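Local coordinates for chitinase (Chromobacterium violaceum, PDB 4TXG), which probably hydrolyses glycosidic bonds in chitin, as a family 18 glycoside hydrolase with a predicted chitin-binding module, at residues G169-L174 with L537-I542; D502-D507 with S519-H524. All coordinates share one frame; numbering follows the deposited sequence.

Contact 1 of 2, residues G169-L174 with L537-I542; sequences GSPAYL and LAAYGI
The phenol oxygen of Tyr540, whose ring packs against Pro171, is held on two fronts. Trp505 NE1 hydrogen-bonds to it, and a water lies 2.7 Å from Tyr540 OH. The same water donates to Pro171 O, also at 2.7 Å, so the polar link between 169-174 and 537-542 is indirect. Beside this bridge the pyrrolidine rests on the aromatic ring: Pro171 CD stands 3.8 Å from the centroid of the Tyr540 ring and 24° off its normal, a CH-pi contact shifted toward the phenol end. Pro171 CG follows that shift, reaching 3.7 Å from Tyr540 OH. The ring gets there because Tyr540 CG stands beside its own backbone N (chi1 -83°), which sends the phenol out beneath the proline. Nearer the backbone, Ser170 CA makes a bent CA-H...O contact with Ala539 O at 3.3 Å, and Ala539 CB meets Gly169 O at 3.6 Å; Ser170 OG turns instead to Asp168. On the other side of the contact, Ala539 and Tyr540 belong to a short 3-10 segment closed by a Schellman motif. Leu537 O accepts from Tyr540 N and, on the opposite face of its carbonyl plane, from Ile542 N at 3.1 Å, while Gly541, with positive phi, donates to Ala538 O. The contact joins the loop after barrel strand 155-161 to a loop of the region inserted between barrel strands 457-462 and 599-603, consistent with the insertion domain of many GH18 chitinases. With just 207 Å² buried, this surface contact combines dispersion and weak C-H donors with one water bridge, and the two polar partners of the phenol should restrict how far its ring can swing away from the proline.

Contact 2 of 2, residues D502-D507 with S519-H524; sequences DNIWHD and SNPMWH
Pro521 lies over one face of the Trp505 indole, its CD only 3.5 Å from the centroid of the five-membered ring and 8° off the normal, a nearly vertical CH-pi contact. The same pyrrolidine presents CG to a face of Trp523, over its centre, and so wedges between two indoles whose planes stand at 89°. On His524, one face carries Ile504 CD1, 3.9 Å from the ring centroid; Asn520 CG sits at the edge, in the ring plane. Tyr536 OH and Ile501 O take the two imidazole nitrogens, fixing the ring's rotation. Pro521 is the N-cap residue of helix 522-530, and the segment leading into that helix runs beside a type I beta turn, Asn503 to His506, within the region inserted in the barrel. Asn520 clamps the chain entering the turn: its ND2 donates to Asp502 O at 2.8 Å, from above the carbonyl plane, while its OD1 accepts from Ile504 N at 2.9 Å. Trp505 N donates to Ser519 O. Asn503, with CG opposite its backbone N (chi1 -170°), folds OD1 back to Ser519 N at 2.9 Å, in the carbonyl plane and on a lone pair; its ND2 bonds to Glu514 OE2 and Ile515 O, which fixes the amide's flip. A water also donates to Asn503 OD1 and bonds to Ser519 OG, which Arg466 holds as well.

Contact 2 is nested in the long loop that contact 1 closes, and the two, with centres about 11 Å apart, share a seam of side chains. Its polar point is Tyr540 OH to Trp505 NE1, 2.8 Å; Trp523 CH2 approaches that same Tyr540 OH to 3.5 Å. An aliphatic patch continues beyond it, where Ile542 CD1 lies 3.7 Å from Ile504 CB and Leu537 CD2 lies 3.8 Å from Ile504 CG2. The partly exposed proline-tyrosine pair of contact 1 thus lies against the largely buried turn and helix start of contact 2. Bound cesium ions remain at a distance, about 7 Å from the Ser519 side chain and about 12 Å from that of Tyr540.

Contact 1 of 2, residues G169-L174 with L537-I542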
loop_
_atom_site.group_PDB
_atom_site.type_symbol
_atom_site.label_atom_id
_atom_site.label_comp_id
_atom_site.label_asym_id
_atom_site.label_seq_id
_atom_site.Cartn_x
_atom_site.Cartn_y
_atom_site.Cartn_z
ATOM N N GLY A 169 14.684 25.296 -11.895
ATOM C CA GLY A 169 15.917 25.587 -11.187
ATOM C C GLY A 169 16.098 24.831 -9.880
ATOM O O GLY A 169 17.171 24.884 -9.283
ATOM N N SER A 170 15.058 24.132 -9.430
ATOM C CA SER A 170 15.161 23.313 -8.222
ATOM C C SER A 170 15.919 22.023 -8.549
ATOM O O SER A 170 16.087 21.693 -9.724
ATOM C CB SER A 170 13.766 23.015 -7.653
ATOM O OG SER A 170 12.962 22.316 -8.592
ATOM N N PRO A 171 16.416 21.312 -7.520
ATOM C CA PRO A 171 17.136 20.057 -7.760
ATOM C C PRO A 171 16.329 19.045 -8.574
ATOM O O PRO A 171 15.174 18.751 -8.246
ATOM C CB PRO A 171 17.395 19.527 -6.345
ATOM C CG PRO A 171 17.522 20.764 -5.516
ATOM C CD PRO A 171 16.518 21.736 -6.110
ATOM N N ALA A 172 16.943 18.531 -9.636
ATOM C CA ALA A 172 16.288 17.547 -10.486
ATOM C C ALA A 172 16.576 16.148 -9.985
ATOM O O ALA A 172 17.626 15.888 -9.402
ATOM C CB ALA A 172 16.753 17.693 -11.939
ATOM N N TYR A 173 15.630 15.247 -10.213
ATOM C CA TYR A 173 15.879 13.831 -10.028
ATOM C C TYR A 173 15.321 13.119 -11.242
ATOM O O TYR A 173 14.107 13.015 -11.409
ATOM C CB TYR A 173 15.249 13.307 -8.740
ATOM C CG TYR A 173 15.684 11.898 -8.407
ATOM C CD1 TYR A 173 15.010 10.800 -8.926
ATOM C CD2 TYR A 173 16.782 11.668 -7.585
ATOM C CE1 TYR A 173 15.413 9.506 -8.625
ATOM C CE2 TYR A 173 17.195 10.378 -7.279
ATOM C CZ TYR A 173 16.501 9.302 -7.798
ATOM O OH TYR A 173 16.909 8.021 -7.486
ATOM N N LEU A 174 16.225 12.652 -12.095
ATOM C CA LEU A 174 15.865 12.093 -13.392
ATOM C C LEU A 174 15.975 10.579 -13.381
ATOM O O LEU A 174 16.516 9.996 -12.438
ATOM C CB LEU A 174 16.770 12.671 -14.478
ATOM C CG LEU A 174 16.811 14.202 -14.508
ATOM C CD1 LEU A 174 17.665 14.656 -15.687
ATOM C CD2 LEU A 174 15.390 14.767 -14.596
ATOM N N LEU A 537 18.797 25.720 -0.637
ATOM C CA LEU A 537 17.570 26.398 -0.211
ATOM C C LEU A 537 17.083 27.413 -1.241
ATOM O O LEU A 537 15.897 27.450 -1.571
ATOM C CB LEU A 537 17.759 27.094 1.139
ATOM C CG LEU A 537 17.851 26.223 2.393
ATOM C CD1 LEU A 537 17.869 27.108 3.635
ATOM C CD2 LEU A 537 16.715 25.175 2.470
ATOM N N ALA A 538 18.003 28.228 -1.748
ATOM C CA ALA A 538 17.650 29.262 -2.715
ATOM C C ALA A 538 17.057 28.640 -3.980
ATOM O O ALA A 538 16.136 29.198 -4.581
ATOM C CB ALA A 538 18.866 30.120 -3.054
ATOM N N ALA A 539 17.559 27.467 -4.362
ATOM C CA ALA A 539 17.063 26.780 -5.556
ATOM C C ALA A 539 15.609 26.332 -5.401
ATOM O O ALA A 539 14.928 26.091 -6.401
ATOM C CB ALA A 539 17.956 25.581 -5.889
ATOM N N TYR A 540 15.136 26.221 -4.157
ATOM C CA TYR A 540 13.737 25.894 -3.887
ATOM C C TYR A 540 12.889 27.155 -3.728
ATOM O O TYR A 540 11.717 27.080 -3.361
ATOM C CB TYR A 540 13.607 25.019 -2.633
ATOM C CG TYR A 540 13.845 23.550 -2.911
ATOM C CD1 TYR A 540 12.933 22.812 -3.659
ATOM C CD2 TYR A 540 14.982 22.907 -2.444
ATOM C CE1 TYR A 540 13.149 21.473 -3.940
ATOM C CE2 TYR A 540 15.209 21.560 -2.718
ATOM C CZ TYR A 540 14.285 20.852 -3.464
ATOM O OH TYR A 540 14.503 19.523 -3.739
ATOM N N GLY A 541 13.486 28.306 -4.008
ATOM C CA GLY A 541 12.792 29.578 -3.878
ATOM C C GLY A 541 12.640 29.998 -2.430
ATOM O O GLY A 541 11.770 30.796 -2.085
ATOM N N ILE A 542 13.501 29.458 -1.577
ATOM C CA ILE A 542 13.436 29.733 -0.151
ATOM C C ILE A 542 14.475 30.781 0.218
ATOM O O ILE A 542 15.672 30.533 0.102
ATOM C CB ILE A 542 13.663 28.454 0.683
ATOM C CG1 ILE A 542 12.527 27.457 0.447
ATOM C CG2 ILE A 542 13.787 28.795 2.151
ATOM C CD1 ILE A 542 12.770 26.084 1.050
HETATM O O HOH W 1 13.437 18.892 -6.184
#

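Contact 2 of 2, residues D502-D507 with S519-H524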
loop_
_atom_site.group_PDB
_atom_site.type_symbol
_atom_site.label_atom_id
_atom_site.label_comp_id
_atom_site.label_asym_id
_atom_site.label_seq_id
_atom_site.Cartn_x
_atom_site.Cartn_y
_atom_site.Cartn_z
ATOM N N ASP A 502 12.159 24.041 7.949
ATOM C CA ASP A 502 11.642 22.747 8.407
ATOM C C ASP A 502 10.623 22.117 7.450
ATOM O O ASP A 502 9.989 21.117 7.792
ATOM C CB ASP A 502 10.983 22.900 9.779
ATOM C CG ASP A 502 11.946 23.352 10.844
ATOM O OD1 ASP A 502 13.123 22.921 10.802
ATOM O OD2 ASP A 502 11.524 24.138 11.726
ATOM N N ASN A 503 10.471 22.680 6.254
ATOM C CA ASN A 503 9.362 22.301 5.384
ATOM C C ASN A 503 9.699 22.537 3.903
ATOM O O ASN A 503 8.879 23.044 3.145
ATOM C CB ASN A 503 8.113 23.096 5.805
ATOM C CG ASN A 503 6.829 22.616 5.140
ATOM O OD1 ASN A 503 6.610 21.421 4.945
ATOM N ND2 ASN A 503 5.967 23.566 4.791
ATOM N N ILE A 504 10.910 22.168 3.489
ATOM C CA ILE A 504 11.395 22.620 2.183
ATOM C C ILE A 504 10.737 21.921 0.996
ATOM O O ILE A 504 10.802 22.418 -0.122
ATOM C CB ILE A 504 12.936 22.478 2.063
ATOM C CG1 ILE A 504 13.372 21.027 1.829
ATOM C CG2 ILE A 504 13.619 23.083 3.284
ATOM C CD1 ILE A 504 14.866 20.912 1.424
ATOM N N TRP A 505 10.097 20.779 1.236
ATOM C CA TRP A 505 9.371 20.094 0.171
ATOM C C TRP A 505 7.869 20.361 0.275
ATOM O O TRP A 505 7.052 19.509 -0.063
ATOM C CB TRP A 505 9.654 18.596 0.208
ATOM C CG TRP A 505 10.784 18.194 -0.689
ATOM C CD1 TRP A 505 11.668 19.020 -1.324
ATOM C CD2 TRP A 505 11.147 16.858 -1.055
ATOM N NE1 TRP A 505 12.558 18.277 -2.070
ATOM C CE2 TRP A 505 12.259 16.947 -1.918
ATOM C CE3 TRP A 505 10.635 15.596 -0.740
ATOM C CZ2 TRP A 505 12.868 15.815 -2.474
ATOM C CZ3 TRP A 505 11.245 14.477 -1.288
ATOM C CH2 TRP A 505 12.342 14.595 -2.148
ATOM N N HIS A 506 7.518 21.559 0.733
ATOM C CA HIS A 506 6.118 21.968 0.837
ATOM C C HIS A 506 5.410 22.053 -0.511
ATOM O O HIS A 506 6.041 22.249 -1.556
ATOM C CB HIS A 506 6.017 23.330 1.519
ATOM C CG HIS A 506 6.772 24.411 0.808
ATOM N ND1 HIS A 506 8.031 24.819 1.197
ATOM C CD2 HIS A 506 6.455 25.153 -0.278
ATOM C CE1 HIS A 506 8.453 25.771 0.385
ATOM N NE2 HIS A 506 7.515 25.996 -0.518
ATOM N N ASP A 507 4.092 21.903 -0.467
ATOM C CA ASP A 507 3.219 22.322 -1.554
ATOM C C ASP A 507 2.827 23.785 -1.343
ATOM O O ASP A 507 3.012 24.338 -0.254
ATOM C CB ASP A 507 1.968 21.442 -1.626
ATOM C CG ASP A 507 2.276 20.018 -2.060
ATOM O OD1 ASP A 507 3.197 19.831 -2.881
ATOM O OD2 ASP A 507 1.595 19.087 -1.575
ATOM N N SER A 519 7.559 18.871 5.857
ATOM C CA SER A 519 7.916 17.909 4.808
ATOM C C SER A 519 9.265 18.230 4.194
ATOM O O SER A 519 9.448 19.305 3.625
ATOM C CB SER A 519 6.863 17.885 3.687
ATOM O OG SER A 519 5.583 17.540 4.184
ATOM N N ASN A 520 10.191 17.278 4.286
ATOM C CA ASN A 520 11.558 17.442 3.798
ATOM C C ASN A 520 12.078 16.130 3.229
ATOM O O ASN A 520 11.683 15.073 3.699
ATOM C CB ASN A 520 12.510 17.871 4.924
ATOM C CG ASN A 520 12.027 19.092 5.680
ATOM O OD1 ASN A 520 12.215 20.223 5.232
ATOM N ND2 ASN A 520 11.424 18.867 6.844
ATOM N N PRO A 521 13.004 16.194 2.262
ATOM C CA PRO A 521 13.729 14.977 1.883
ATOM C C PRO A 521 14.653 14.570 3.023
ATOM O O PRO A 521 15.051 15.447 3.796
ATOM C CB PRO A 521 14.525 15.410 0.650
ATOM C CG PRO A 521 14.765 16.881 0.865
ATOM C CD PRO A 521 13.489 17.381 1.533
ATOM N N MET A 522 15.000 13.289 3.136
ATOM C CA MET A 522 15.832 12.883 4.267
ATOM C C MET A 522 17.245 13.487 4.211
ATOM O O MET A 522 17.885 13.645 5.259
ATOM C CB MET A 522 15.895 11.351 4.374
ATOM C CG MET A 522 14.787 10.762 5.281
ATOM S SD MET A 522 14.699 11.575 6.896
ATOM C CE MET A 522 16.361 11.298 7.493
ATOM N N TRP A 523 17.741 13.855 3.025
ATOM C CA TRP A 523 19.036 14.543 3.012
ATOM C C TRP A 523 18.955 15.875 3.749
ATOM O O TRP A 523 19.906 16.275 4.429
ATOM C CB TRP A 523 19.587 14.787 1.594
ATOM C CG TRP A 523 18.604 14.964 0.445
ATOM C CD1 TRP A 523 18.007 13.964 -0.283
ATOM C CD2 TRP A 523 18.193 16.200 -0.169
ATOM N NE1 TRP A 523 17.229 14.503 -1.277
ATOM C CE2 TRP A 523 17.320 15.870 -1.229
ATOM C CE3 TRP A 523 18.455 17.550 0.094
ATOM C CZ2 TRP A 523 16.708 16.841 -2.031
ATOM C CZ3 TRP A 523 17.855 18.515 -0.706
ATOM C CH2 TRP A 523 16.987 18.154 -1.754
ATOM N N HIS A 524 17.824 16.565 3.638
ATOM C CA HIS A 524 17.718 17.835 4.335
ATOM C C HIS A 524 17.628 17.598 5.844
ATOM O O HIS A 524 18.255 18.318 6.616
ATOM C CB HIS A 524 16.522 18.658 3.840
ATOM C CG HIS A 524 16.432 20.007 4.490
ATOM N ND1 HIS A 524 17.451 20.925 4.426
ATOM C CD2 HIS A 524 15.457 20.569 5.246
ATOM C CE1 HIS A 524 17.106 22.013 5.104
ATOM N NE2 HIS A 524 15.907 21.813 5.617
HETATM O O HOH W 2 4.337 20.010 4.252
#